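Side-chain contacts in MS5a (Brassica napus, PDB 6L77), which is of unknown molecular function but is related to meiosis, and contains cystatin-like folds that appear to enhance papain rather than inhibit it: residues Tyr17-Leu22 against Ile139-Glu144; Arg24-Met27 against Asn32-Leu35; Thr55-Asp60 against Ser64-Phe69. All coordinates share one frame; numbering follows the deposited sequence.

Contact 1. Residues Tyr17-Leu22 against Ile139-Glu144; sequences YATVGL and IRLYME
No flat group takes part where Thr19 and Val20 of helix 12-29 meet Leu141 of helix 138-150 through the methyl groups of these three side chains; the flat groups of the two helices turn to other partners. Arg140 NH1 gives a weak, long hydrogen bond to Glu144 OE2 (3.4 Å), at the edge of the guanidinium and in its plane, as part of a salt bridge one turn along the same helix. The ring of Tyr142 meets those of His23 and Trp138 and its hydroxyl is hydrogen-bonded to His23 and Arg210, while Tyr17 meets the ring of Phe83 and is hydrogen-bonded to Gln75.

Leu141 is the bridging side chain. With its CG anti to the backbone N (chi1 176°), it reaches out to the opposing helix, where CD1 meets Thr19 alone and CD2 touches both Val20 and Thr19. Its CD1 lies 3.9 Å from Thr19 CG2, the two side chains sliding past each other in opposite directions. Its CD2 approaches Val20 CG2 at 4.1 Å, and here the side chains cross at about a right angle. Thr19 is turned so that its methyl faces Leu141, while OG1 is hydrogen-bonded to the carbonyl of Lys15 in its own helix.

The two helices also pack on different strands, helix 12-29 on 34-45 and 49-60, and helix 138-150 on 161-170 and 186-195. Their meeting is a small one of methyl groups, without directional bonds, so the packing on the strands probably sets the helices' positions more than this contact does.

Contact 2. Residues Arg24-Met27 against Asn32-Leu35; sequences RYNM and NLYL
Asn26 and Leu33 face each other where helix 12-29 turns back into strand 34-45, the helix-to-strand connection of a cystatin-like fold. The polar part of the contact is a paired bond between one side-chain amide and the backbone of a single residue. Leu33 N donates to Asn26 OD1 at 3.0 Å and nearly straight (173°), although the donor is tilted from the plane of the side-chain carbonyl. In return Asn26 ND2 donates a hydrogen bond to Leu33 O, also at 3.0 Å; this bond runs in the plane of the amide and reaches a lone pair of the backbone carbonyl. Together the two bonds fix the rotation of the amide, and OD1 has a further partner in the hydroxyl of Thr31, within the intervening turn. With an alanine here, Leu33 N and O would probably lose these mates, Thr31 a partner, and the turn its tie to the last turn of the helix.

The apolar part joins Tyr25 to the side chain of Leu33. A chi1 of -176° carries the tyrosine ring away from its own backbone N and out to Leu33 CD1, and the ring also meets Phe69 edge-to-face. Leu33 packs as well against Leu22, Ala58 and Asp60, so that it lies between the helix and the neighbouring strand 49-60. Leu33 CD1 approaches the tyrosine ring obliquely, 3.7 Å from CE2 and 3.9 Å from CD2 of Tyr25.

Contact 3. Residues Thr55-Asp60 against Ser64-Phe69; sequences TLIAED and SSFVVF
A G1 beta bulge sets two serines, Ser64 and Ser65, opposite the single residue Asp60 where the hairpin of strands 49-60 and 65-75 closes. Ser64 takes the left-handed helical backbone conformation (phi 55°), and both serine amides turn to Asp60 O in weak bonds. Asp60 N in turn binds Ser65 O at 2.9 Å, and the carboxylate of Asp60 is hydrogen-bonded to Ala62 and Thr63 in the turn.

Beyond the bulge the antiparallel ladder continues, with Ala58 and Val67 joined by two bonds of 2.8 Å, Ala58 N to Val67 O and Val67 N to Ala58 O; farther along, Phe69 N to Leu56 O is bent (139°). On the face that carries Leu56, Ala58, Asp60, Ser65, Val67 and Phe69, Leu56 lies alongside Phe69 and sets its CD2 at the ring edge, 3.7 Å from Phe69 CD2. On the other face the extended side chain of Glu59 runs beside the ring of Phe66, its CD 3.7 Å from CZ of Phe66 and the carboxylate plane 30° from the ring. Ile57 CG2 meets the same ring at its edge.

The hairpin therefore combines a backbone-bonded frame with a more exposed, mixed face and one that is polar at the bulge but apolar where helix 12-29 packs, through Ala18 and Leu22.

From the N terminus, helix 12-29 supplies the first segments of contacts 1 and 2. Contact 2 closes first, a short loop between the helix end and strand 34-45. Contact 3 follows in series, closing the tight hairpin of strands 49-60 and 65-75. Contact 1 closes last, when helix 138-150 returns to the first helix, and both smaller loops are nested within it. Leu22 is shared ground, its methyl groups packing on Leu35 of contact 2 and on Ala58 and Phe69 of contact 3. A probable hydrogen bond between Tyr34 O and Glu59 N ties strand 34-45 to the hairpin in one sheet, while contact 1 brings helix 138-150 to the first helix.

Contact 1. Residues Tyr17-Leu22 against Ile139-Glu144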
ATOM      1  N   TYR A  17       3.457  -5.746  -5.903  1.00 19.30           N
ATOM      2  CA  TYR A  17       4.308  -6.142  -4.780  1.00 18.84           C
ATOM      3  C   TYR A  17       5.728  -5.612  -4.938  1.00 17.66           C
ATOM      4  O   TYR A  17       6.374  -5.260  -3.944  1.00 17.68           O
ATOM      5  CB  TYR A  17       4.318  -7.664  -4.618  1.00 16.41           C
ATOM      6  CG  TYR A  17       3.037  -8.184  -4.021  1.00 17.04           C
ATOM      7  CD1 TYR A  17       2.193  -7.331  -3.322  1.00 19.88           C
ATOM      8  CD2 TYR A  17       2.658  -9.516  -4.155  1.00 20.78           C
ATOM      9  CE1 TYR A  17       0.998  -7.784  -2.767  1.00 21.98           C
ATOM     10  CE2 TYR A  17       1.456  -9.984  -3.595  1.00 20.95           C
ATOM     11  CZ  TYR A  17       0.638  -9.106  -2.907  1.00 24.73           C
ATOM     12  OH  TYR A  17      -0.544  -9.536  -2.347  1.00 25.56           O
ATOM     13  N   ALA A  18       6.241  -5.558  -6.168  1.00 18.75           N
ATOM     14  CA  ALA A  18       7.531  -4.899  -6.377  1.00 17.53           C
ATOM     15  C   ALA A  18       7.483  -3.439  -5.930  1.00 16.06           C
ATOM     16  O   ALA A  18       8.432  -2.922  -5.326  1.00 16.65           O
ATOM     17  CB  ALA A  18       7.931  -4.981  -7.845  1.00 19.23           C
ATOM     18  N   THR A  19       6.393  -2.750  -6.241  1.00 15.21           N
ATOM     19  CA  THR A  19       6.288  -1.349  -5.861  1.00 15.61           C
ATOM     20  C   THR A  19       6.125  -1.197  -4.351  1.00 16.98           C
ATOM     21  O   THR A  19       6.638  -0.237  -3.762  1.00 15.18           O
ATOM     22  CB  THR A  19       5.118  -0.723  -6.619  1.00 19.21           C
ATOM     23  OG1 THR A  19       5.295  -0.975  -8.013  1.00 19.86           O
ATOM     24  CG2 THR A  19       5.026   0.782  -6.370  1.00 19.86           C
ATOM     25  N   VAL A  20       5.438  -2.140  -3.709  1.00 17.09           N
ATOM     26  CA  VAL A  20       5.380  -2.150  -2.247  1.00 16.35           C
ATOM     27  C   VAL A  20       6.780  -2.291  -1.662  1.00 18.12           C
ATOM     28  O   VAL A  20       7.133  -1.615  -0.686  1.00 17.23           O
ATOM     29  CB  VAL A  20       4.456  -3.277  -1.757  1.00 19.01           C
ATOM     30  CG1 VAL A  20       4.608  -3.477  -0.236  1.00 23.86           C
ATOM     31  CG2 VAL A  20       3.018  -2.956  -2.110  1.00 18.22           C
ATOM     32  N   GLY A  21       7.588  -3.194  -2.226  1.00 14.55           N
ATOM     33  CA  GLY A  21       8.947  -3.343  -1.736  1.00 15.87           C
ATOM     34  C   GLY A  21       9.751  -2.065  -1.879  1.00 14.46           C
ATOM     35  O   GLY A  21      10.500  -1.692  -0.978  1.00 15.86           O
ATOM     36  N   LEU A  22       9.633  -1.394  -3.031  1.00 15.61           N
ATOM     37  CA  LEU A  22      10.337  -0.125  -3.198  1.00 13.12           C
ATOM     38  C   LEU A  22       9.822   0.923  -2.221  1.00 19.09           C
ATOM     39  O   LEU A  22      10.602   1.744  -1.721  1.00 18.41           O
ATOM     40  CB  LEU A  22      10.193   0.362  -4.637  1.00 13.17           C
ATOM     41  CG  LEU A  22      10.970  -0.487  -5.651  1.00 18.05           C
ATOM     42  CD1 LEU A  22      10.652   0.003  -7.020  1.00 23.00           C
ATOM     43  CD2 LEU A  22      12.467  -0.368  -5.395  1.00 19.29           C
ATOM     44  N   ILE A 139      -0.043   6.620  -0.834  1.00 22.87           N
ATOM     45  CA  ILE A 139      -1.491   6.653  -0.676  1.00 20.32           C
ATOM     46  C   ILE A 139      -2.160   6.123  -1.937  1.00 23.97           C
ATOM     47  O   ILE A 139      -3.021   5.239  -1.877  1.00 19.49           O
ATOM     48  CB  ILE A 139      -1.946   8.080  -0.326  1.00 20.51           C
ATOM     49  CG1 ILE A 139      -1.407   8.453   1.062  1.00 20.06           C
ATOM     50  CG2 ILE A 139      -3.468   8.222  -0.389  1.00 20.31           C
ATOM     51  CD1 ILE A 139      -1.638   9.926   1.420  1.00 20.52           C
ATOM     52  N   ARG A 140      -1.733   6.619  -3.105  1.00 21.13           N
ATOM     53  CA  ARG A 140      -2.256   6.090  -4.362  1.00 24.50           C
ATOM     54  C   ARG A 140      -1.951   4.604  -4.508  1.00 22.05           C
ATOM     55  O   ARG A 140      -2.796   3.835  -4.982  1.00 22.85           O
ATOM     56  CB  ARG A 140      -1.686   6.857  -5.558  1.00 26.51           C
ATOM     57  CG  ARG A 140      -2.007   6.174  -6.907  1.00 31.41           C
ATOM     58  CD  ARG A 140      -1.695   7.062  -8.096  1.00 43.94           C
ATOM     59  NE  ARG A 140      -0.361   7.646  -8.021  1.00 60.06           N
ATOM     60  CZ  ARG A 140       0.746   7.043  -8.441  1.00 71.24           C
ATOM     61  NH1 ARG A 140       0.682   5.825  -8.963  1.00 78.82           N
ATOM     62  NH2 ARG A 140       1.921   7.657  -8.333  1.00 67.87           N
ATOM     63  N   LEU A 141      -0.744   4.183  -4.113  1.00 19.16           N
ATOM     64  CA  LEU A 141      -0.404   2.762  -4.145  1.00 19.47           C
ATOM     65  C   LEU A 141      -1.408   1.923  -3.356  1.00 20.15           C
ATOM     66  O   LEU A 141      -1.878   0.881  -3.839  1.00 20.19           O
ATOM     67  CB  LEU A 141       1.009   2.558  -3.593  1.00 18.40           C
ATOM     68  CG  LEU A 141       1.462   1.092  -3.484  1.00 18.69           C
ATOM     69  CD1 LEU A 141       1.432   0.415  -4.847  1.00 22.69           C
ATOM     70  CD2 LEU A 141       2.856   1.029  -2.905  1.00 18.91           C
ATOM     71  N   TYR A 142      -1.735   2.341  -2.125  1.00 21.17           N
ATOM     72  CA  TYR A 142      -2.637   1.518  -1.320  1.00 19.95           C
ATOM     73  C   TYR A 142      -4.028   1.490  -1.938  1.00 21.65           C
ATOM     74  O   TYR A 142      -4.695   0.446  -1.932  1.00 24.37           O
ATOM     75  CB  TYR A 142      -2.707   2.010   0.129  1.00 18.96           C
ATOM     76  CG  TYR A 142      -1.433   1.884   0.967  1.00 16.95           C
ATOM     77  CD1 TYR A 142      -0.202   1.555   0.390  1.00 16.73           C
ATOM     78  CD2 TYR A 142      -1.474   2.102   2.343  1.00 18.64           C
ATOM     79  CE1 TYR A 142       0.959   1.451   1.180  1.00 18.01           C
ATOM     80  CE2 TYR A 142      -0.330   2.008   3.130  1.00 17.29           C
ATOM     81  CZ  TYR A 142       0.881   1.688   2.543  1.00 18.52           C
ATOM     82  OH  TYR A 142       2.006   1.605   3.326  1.00 19.68           O
HETATM   83  N   MSE A 143      -4.468   2.611  -2.508  1.00 18.94           N
HETATM   84  CA  MSE A 143      -5.727   2.626  -3.270  1.00 20.72           C
HETATM   85  C   MSE A 143      -5.695   1.648  -4.453  1.00 21.58           C
HETATM   86  O   MSE A 143      -6.641   0.891  -4.687  1.00 23.08           O
HETATM   87  CB  MSE A 143      -6.030   4.036  -3.792  1.00 20.58           C
HETATM   88  CG  MSE A 143      -7.218   4.084  -4.765  1.00 27.94           C
HETATM   89 SE   MSE A 143      -7.433   5.853  -5.605  1.00 36.57          SE
HETATM   90  CE  MSE A 143      -5.719   5.956  -6.554  1.00 27.28           C
ATOM     91  N   GLU A 144      -4.591   1.672  -5.204  1.00 24.35           N
ATOM     92  CA  GLU A 144      -4.491   0.807  -6.377  1.00 24.45           C
ATOM     93  C   GLU A 144      -4.528  -0.666  -5.991  1.00 22.26           C
ATOM     94  O   GLU A 144      -5.184  -1.474  -6.661  1.00 24.37           O
ATOM     95  CB  GLU A 144      -3.220   1.141  -7.157  1.00 23.80           C
ATOM     96  CG  GLU A 144      -3.341   2.478  -7.866  1.00 27.91           C
ATOM     97  CD  GLU A 144      -2.085   2.882  -8.611  1.00 44.76           C
ATOM     98  OE1 GLU A 144      -1.044   2.202  -8.460  1.00 45.77           O
ATOM     99  OE2 GLU A 144      -2.147   3.890  -9.347  1.00 40.26           O
TER

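Contact 2. Residues Arg24-Met27 against Asn32-Leu35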
ATOM      1  N   ARG A  24       8.659   0.334   0.870  1.00 13.56           N
ATOM      2  CA  ARG A  24       9.250   0.054   2.178  1.00 15.85           C
ATOM      3  C   ARG A  24      10.689   0.549   2.237  1.00 16.43           C
ATOM      4  O   ARG A  24      11.075   1.267   3.169  1.00 16.79           O
ATOM      5  CB  ARG A  24       9.171  -1.453   2.466  1.00 14.16           C
ATOM      6  CG  ARG A  24       9.916  -1.905   3.731  1.00 14.71           C
ATOM      7  CD  ARG A  24       9.661  -3.370   4.042  1.00 15.18           C
ATOM      8  NE  ARG A  24      10.336  -3.795   5.274  1.00 18.01           N
ATOM      9  CZ  ARG A  24      11.552  -4.326   5.316  1.00 27.67           C
ATOM     10  NH1 ARG A  24      12.237  -4.519   4.199  1.00 27.75           N
ATOM     11  NH2 ARG A  24      12.083  -4.683   6.477  1.00 28.56           N
ATOM     12  N   TYR A  25      11.484   0.212   1.219  1.00 13.76           N
ATOM     13  CA  TYR A  25      12.881   0.651   1.174  1.00 19.04           C
ATOM     14  C   TYR A  25      12.993   2.171   1.136  1.00 16.65           C
ATOM     15  O   TYR A  25      13.738   2.772   1.918  1.00 17.85           O
ATOM     16  CB  TYR A  25      13.575   0.048  -0.052  1.00 15.58           C
ATOM     17  CG  TYR A  25      15.042   0.366  -0.119  1.00 16.91           C
ATOM     18  CD1 TYR A  25      15.972  -0.400   0.584  1.00 21.93           C
ATOM     19  CD2 TYR A  25      15.505   1.434  -0.884  1.00 18.60           C
ATOM     20  CE1 TYR A  25      17.329  -0.109   0.522  1.00 21.81           C
ATOM     21  CE2 TYR A  25      16.858   1.732  -0.950  1.00 23.05           C
ATOM     22  CZ  TYR A  25      17.760   0.955  -0.245  1.00 21.72           C
ATOM     23  OH  TYR A  25      19.106   1.240  -0.307  1.00 31.35           O
ATOM     24  N   ASN A  26      12.272   2.807   0.213  1.00 15.95           N
ATOM     25  CA  ASN A  26      12.385   4.259   0.057  1.00 14.23           C
ATOM     26  C   ASN A  26      12.012   4.987   1.337  1.00 17.07           C
ATOM     27  O   ASN A  26      12.633   5.998   1.690  1.00 20.42           O
ATOM     28  CB  ASN A  26      11.489   4.752  -1.078  1.00 15.53           C
ATOM     29  CG  ASN A  26      12.066   4.468  -2.439  1.00 19.57           C
ATOM     30  OD1 ASN A  26      13.290   4.390  -2.611  1.00 19.06           O
ATOM     31  ND2 ASN A  26      11.189   4.331  -3.429  1.00 15.69           N
HETATM   32  N   MSE A  27      11.007   4.499   2.045  1.00 17.96           N
HETATM   33  CA  MSE A  27      10.564   5.178   3.251  1.00 21.58           C
HETATM   34  C   MSE A  27      11.571   5.018   4.367  1.00 24.43           C
HETATM   35  O   MSE A  27      11.821   5.946   5.125  1.00 20.27           O
HETATM   36  CB  MSE A  27       9.193   4.659   3.676  1.00 22.81           C
HETATM   37  CG  MSE A  27       8.120   4.964   2.654  1.00 41.00           C
HETATM   38 SE   MSE A  27       7.145   6.585   3.113  1.00 49.96          SE
HETATM   39  CE  MSE A  27       6.452   5.877   4.783  1.00 26.85           C
ATOM     40  N   ASN A  32      14.732   7.501  -3.457  1.00 24.45           N
ATOM     41  CA  ASN A  32      13.753   7.648  -4.540  1.00 24.25           C
ATOM     42  C   ASN A  32      14.111   6.653  -5.643  1.00 19.33           C
ATOM     43  O   ASN A  32      14.523   7.024  -6.746  1.00 26.50           O
ATOM     44  CB  ASN A  32      13.719   9.077  -5.086  1.00 27.04           C
ATOM     45  CG  ASN A  32      13.044  10.032  -4.140  1.00 35.76           C
ATOM     46  OD1 ASN A  32      11.825  10.164  -4.149  1.00 45.32           O
ATOM     47  ND2 ASN A  32      13.825  10.668  -3.286  1.00 30.37           N
ATOM     48  N   LEU A  33      13.990   5.367  -5.327  1.00 18.10           N
ATOM     49  CA  LEU A  33      14.168   4.333  -6.331  1.00 17.12           C
ATOM     50  C   LEU A  33      12.834   4.063  -7.013  1.00 19.09           C
ATOM     51  O   LEU A  33      11.796   3.958  -6.350  1.00 20.12           O
ATOM     52  CB  LEU A  33      14.692   3.035  -5.712  1.00 17.80           C
ATOM     53  CG  LEU A  33      16.048   3.069  -5.013  1.00 24.28           C
ATOM     54  CD1 LEU A  33      16.399   1.634  -4.633  1.00 23.62           C
ATOM     55  CD2 LEU A  33      17.108   3.657  -5.919  1.00 31.51           C
ATOM     56  N   TYR A  34      12.873   3.940  -8.335  1.00 18.08           N
ATOM     57  CA  TYR A  34      11.673   3.713  -9.126  1.00 17.54           C
ATOM     58  C   TYR A  34      11.762   2.367  -9.828  1.00 17.34           C
ATOM     59  O   TYR A  34      12.844   1.924 -10.223  1.00 19.58           O
ATOM     60  CB  TYR A  34      11.477   4.821 -10.168  1.00 15.20           C
ATOM     61  CG  TYR A  34      11.386   6.194  -9.559  1.00 16.73           C
ATOM     62  CD1 TYR A  34      10.294   6.556  -8.775  1.00 21.23           C
ATOM     63  CD2 TYR A  34      12.390   7.129  -9.764  1.00 21.46           C
ATOM     64  CE1 TYR A  34      10.213   7.830  -8.205  1.00 25.73           C
ATOM     65  CE2 TYR A  34      12.310   8.409  -9.199  1.00 19.83           C
ATOM     66  CZ  TYR A  34      11.224   8.744  -8.434  1.00 23.87           C
ATOM     67  OH  TYR A  34      11.156  10.008  -7.883  1.00 29.75           O
ATOM     68  N   LEU A  35      10.611   1.723  -9.994  1.00 18.05           N
ATOM     69  CA  LEU A  35      10.592   0.429 -10.660  1.00 14.55           C
ATOM     70  C   LEU A  35      10.928   0.600 -12.136  1.00 19.38           C
ATOM     71  O   LEU A  35      10.289   1.381 -12.850  1.00 18.06           O
ATOM     72  CB  LEU A  35       9.221  -0.232 -10.493  1.00 14.65           C
ATOM     73  CG  LEU A  35       9.037  -1.539 -11.257  1.00 17.51           C
ATOM     74  CD1 LEU A  35      10.030  -2.600 -10.745  1.00 18.62           C
ATOM     75  CD2 LEU A  35       7.587  -2.032 -11.135  1.00 22.01           C
TER

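Contact 3. Residues Thr55-Asp60 against Ser64-Phe69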
ATOM      1  N   THR A  55      12.632 -10.498  -8.104  1.00 15.41           N
ATOM      2  CA  THR A  55      13.872  -9.822  -8.448  1.00 16.32           C
ATOM      3  C   THR A  55      13.534  -8.735  -9.456  1.00 17.39           C
ATOM      4  O   THR A  55      13.011  -9.022 -10.538  1.00 16.80           O
ATOM      5  CB  THR A  55      14.887 -10.811  -9.025  1.00 21.18           C
ATOM      6  OG1 THR A  55      15.114 -11.865  -8.078  1.00 19.43           O
ATOM      7  CG2 THR A  55      16.207 -10.097  -9.351  1.00 19.02           C
ATOM      8  N   LEU A  56      13.806  -7.487  -9.099  1.00 15.98           N
ATOM      9  CA  LEU A  56      13.428  -6.371  -9.952  1.00 15.53           C
ATOM     10  C   LEU A  56      14.626  -5.454 -10.144  1.00 15.20           C
ATOM     11  O   LEU A  56      15.596  -5.505  -9.386  1.00 18.11           O
ATOM     12  CB  LEU A  56      12.257  -5.581  -9.357  1.00 16.30           C
ATOM     13  CG  LEU A  56      12.518  -5.065  -7.939  1.00 25.49           C
ATOM     14  CD1 LEU A  56      12.302  -3.573  -7.879  1.00 29.38           C
ATOM     15  CD2 LEU A  56      11.669  -5.779  -6.880  1.00 34.71           C
ATOM     16  N   ILE A  57      14.542  -4.622 -11.180  1.00 18.35           N
ATOM     17  CA  ILE A  57      15.526  -3.583 -11.445  1.00 18.37           C
ATOM     18  C   ILE A  57      14.882  -2.262 -11.069  1.00 16.36           C
ATOM     19  O   ILE A  57      13.782  -1.953 -11.539  1.00 18.51           O
ATOM     20  CB  ILE A  57      15.970  -3.570 -12.918  1.00 18.65           C
ATOM     21  CG1 ILE A  57      16.410  -4.971 -13.358  1.00 22.06           C
ATOM     22  CG2 ILE A  57      17.068  -2.541 -13.116  1.00 22.47           C
ATOM     23  CD1 ILE A  57      17.477  -5.570 -12.481  1.00 22.88           C
ATOM     24  N   ALA A  58      15.539  -1.513 -10.189  1.00 15.28           N
ATOM     25  CA  ALA A  58      15.110  -0.168  -9.833  1.00 17.82           C
ATOM     26  C   ALA A  58      16.022   0.851 -10.500  1.00 21.91           C
ATOM     27  O   ALA A  58      17.231   0.624 -10.621  1.00 20.04           O
ATOM     28  CB  ALA A  58      15.129   0.039  -8.317  1.00 17.06           C
ATOM     29  N   GLU A  59      15.444   1.970 -10.927  1.00 18.51           N
ATOM     30  CA  GLU A  59      16.223   3.087 -11.446  1.00 16.18           C
ATOM     31  C   GLU A  59      16.466   4.096 -10.329  1.00 17.65           C
ATOM     32  O   GLU A  59      15.553   4.430  -9.561  1.00 19.76           O
ATOM     33  CB  GLU A  59      15.519   3.770 -12.629  1.00 18.44           C
ATOM     34  CG  GLU A  59      16.355   4.933 -13.190  1.00 21.34           C
ATOM     35  CD  GLU A  59      15.829   5.520 -14.508  1.00 29.53           C
ATOM     36  OE1 GLU A  59      14.745   5.121 -14.992  1.00 23.45           O
ATOM     37  OE2 GLU A  59      16.529   6.386 -15.066  1.00 25.44           O
ATOM     38  N   ASP A  60      17.708   4.586 -10.248  1.00 18.34           N
ATOM     39  CA  ASP A  60      18.103   5.626  -9.299  1.00 16.40           C
ATOM     40  C   ASP A  60      18.564   6.841 -10.098  1.00 17.80           C
ATOM     41  O   ASP A  60      19.736   6.925 -10.493  1.00 18.22           O
ATOM     42  CB  ASP A  60      19.216   5.130  -8.373  1.00 23.76           C
ATOM     43  CG  ASP A  60      19.810   6.241  -7.508  1.00 34.69           C
ATOM     44  OD1 ASP A  60      19.182   7.315  -7.367  1.00 29.95           O
ATOM     45  OD2 ASP A  60      20.932   6.044  -6.993  1.00 38.92           O
ATOM     46  N   SER A  64      21.978   7.845 -11.997  1.00 21.04           N
ATOM     47  CA  SER A  64      21.764   7.208 -13.302  1.00 20.25           C
ATOM     48  C   SER A  64      22.205   5.752 -13.277  1.00 20.77           C
ATOM     49  O   SER A  64      22.840   5.249 -14.215  1.00 26.63           O
ATOM     50  CB  SER A  64      22.482   7.966 -14.423  1.00 22.05           C
ATOM     51  OG  SER A  64      22.152   9.341 -14.361  1.00 29.12           O
ATOM     52  N   SER A  65      21.884   5.062 -12.187  1.00 21.93           N
ATOM     53  CA  SER A  65      22.260   3.670 -12.065  1.00 25.13           C
ATOM     54  C   SER A  65      21.005   2.821 -11.949  1.00 23.70           C
ATOM     55  O   SER A  65      19.938   3.302 -11.552  1.00 22.71           O
ATOM     56  CB  SER A  65      23.206   3.433 -10.874  1.00 32.36           C
ATOM     57  OG  SER A  65      22.763   4.084  -9.706  1.00 41.99           O
ATOM     58  N   PHE A  66      21.131   1.578 -12.383  1.00 20.19           N
ATOM     59  CA  PHE A  66      20.063   0.596 -12.301  1.00 22.53           C
ATOM     60  C   PHE A  66      20.504  -0.454 -11.302  1.00 26.64           C
ATOM     61  O   PHE A  66      21.593  -1.023 -11.439  1.00 25.69           O
ATOM     62  CB  PHE A  66      19.757   0.005 -13.677  1.00 21.24           C
ATOM     63  CG  PHE A  66      19.085   0.981 -14.577  1.00 28.34           C
ATOM     64  CD1 PHE A  66      19.826   1.943 -15.248  1.00 40.53           C
ATOM     65  CD2 PHE A  66      17.711   1.012 -14.682  1.00 25.75           C
ATOM     66  CE1 PHE A  66      19.201   2.885 -16.049  1.00 43.08           C
ATOM     67  CE2 PHE A  66      17.079   1.950 -15.481  1.00 30.56           C
ATOM     68  CZ  PHE A  66      17.823   2.884 -16.165  1.00 36.74           C
ATOM     69  N   VAL A  67      19.674  -0.680 -10.291  1.00 17.74           N
ATOM     70  CA  VAL A  67      20.028  -1.468  -9.116  1.00 19.18           C
ATOM     71  C   VAL A  67      19.136  -2.704  -9.073  1.00 18.55           C
ATOM     72  O   VAL A  67      17.904  -2.585  -9.051  1.00 18.10           O
ATOM     73  CB  VAL A  67      19.863  -0.626  -7.846  1.00 23.27           C
ATOM     74  CG1 VAL A  67      20.223  -1.433  -6.590  1.00 26.37           C
ATOM     75  CG2 VAL A  67      20.697   0.674  -7.960  1.00 29.67           C
ATOM     76  N   VAL A  68      19.741  -3.890  -9.053  1.00 15.15           N
ATOM     77  CA  VAL A  68      18.921  -5.080  -8.903  1.00 14.88           C
ATOM     78  C   VAL A  68      18.513  -5.201  -7.440  1.00 17.53           C
ATOM     79  O   VAL A  68      19.302  -4.971  -6.511  1.00 19.96           O
ATOM     80  CB  VAL A  68      19.646  -6.327  -9.449  1.00 22.12           C
ATOM     81  CG1 VAL A  68      21.012  -6.508  -8.805  1.00 27.25           C
ATOM     82  CG2 VAL A  68      18.760  -7.572  -9.304  1.00 21.81           C
ATOM     83  N   PHE A  69      17.257  -5.555  -7.242  1.00 15.62           N
ATOM     84  CA  PHE A  69      16.545  -5.355  -5.992  1.00 14.79           C
ATOM     85  C   PHE A  69      15.711  -6.603  -5.734  1.00 18.61           C
ATOM     86  O   PHE A  69      15.124  -7.147  -6.673  1.00 19.81           O
ATOM     87  CB  PHE A  69      15.664  -4.108  -6.146  1.00 22.32           C
ATOM     88  CG  PHE A  69      15.085  -3.580  -4.874  1.00 24.91           C
ATOM     89  CD1 PHE A  69      15.773  -2.634  -4.139  1.00 27.82           C
ATOM     90  CD2 PHE A  69      13.828  -3.981  -4.448  1.00 25.44           C
ATOM     91  CE1 PHE A  69      15.241  -2.114  -2.982  1.00 23.75           C
ATOM     92  CE2 PHE A  69      13.273  -3.474  -3.285  1.00 28.10           C
ATOM     93  CZ  PHE A  69      13.980  -2.530  -2.549  1.00 29.92           C
TER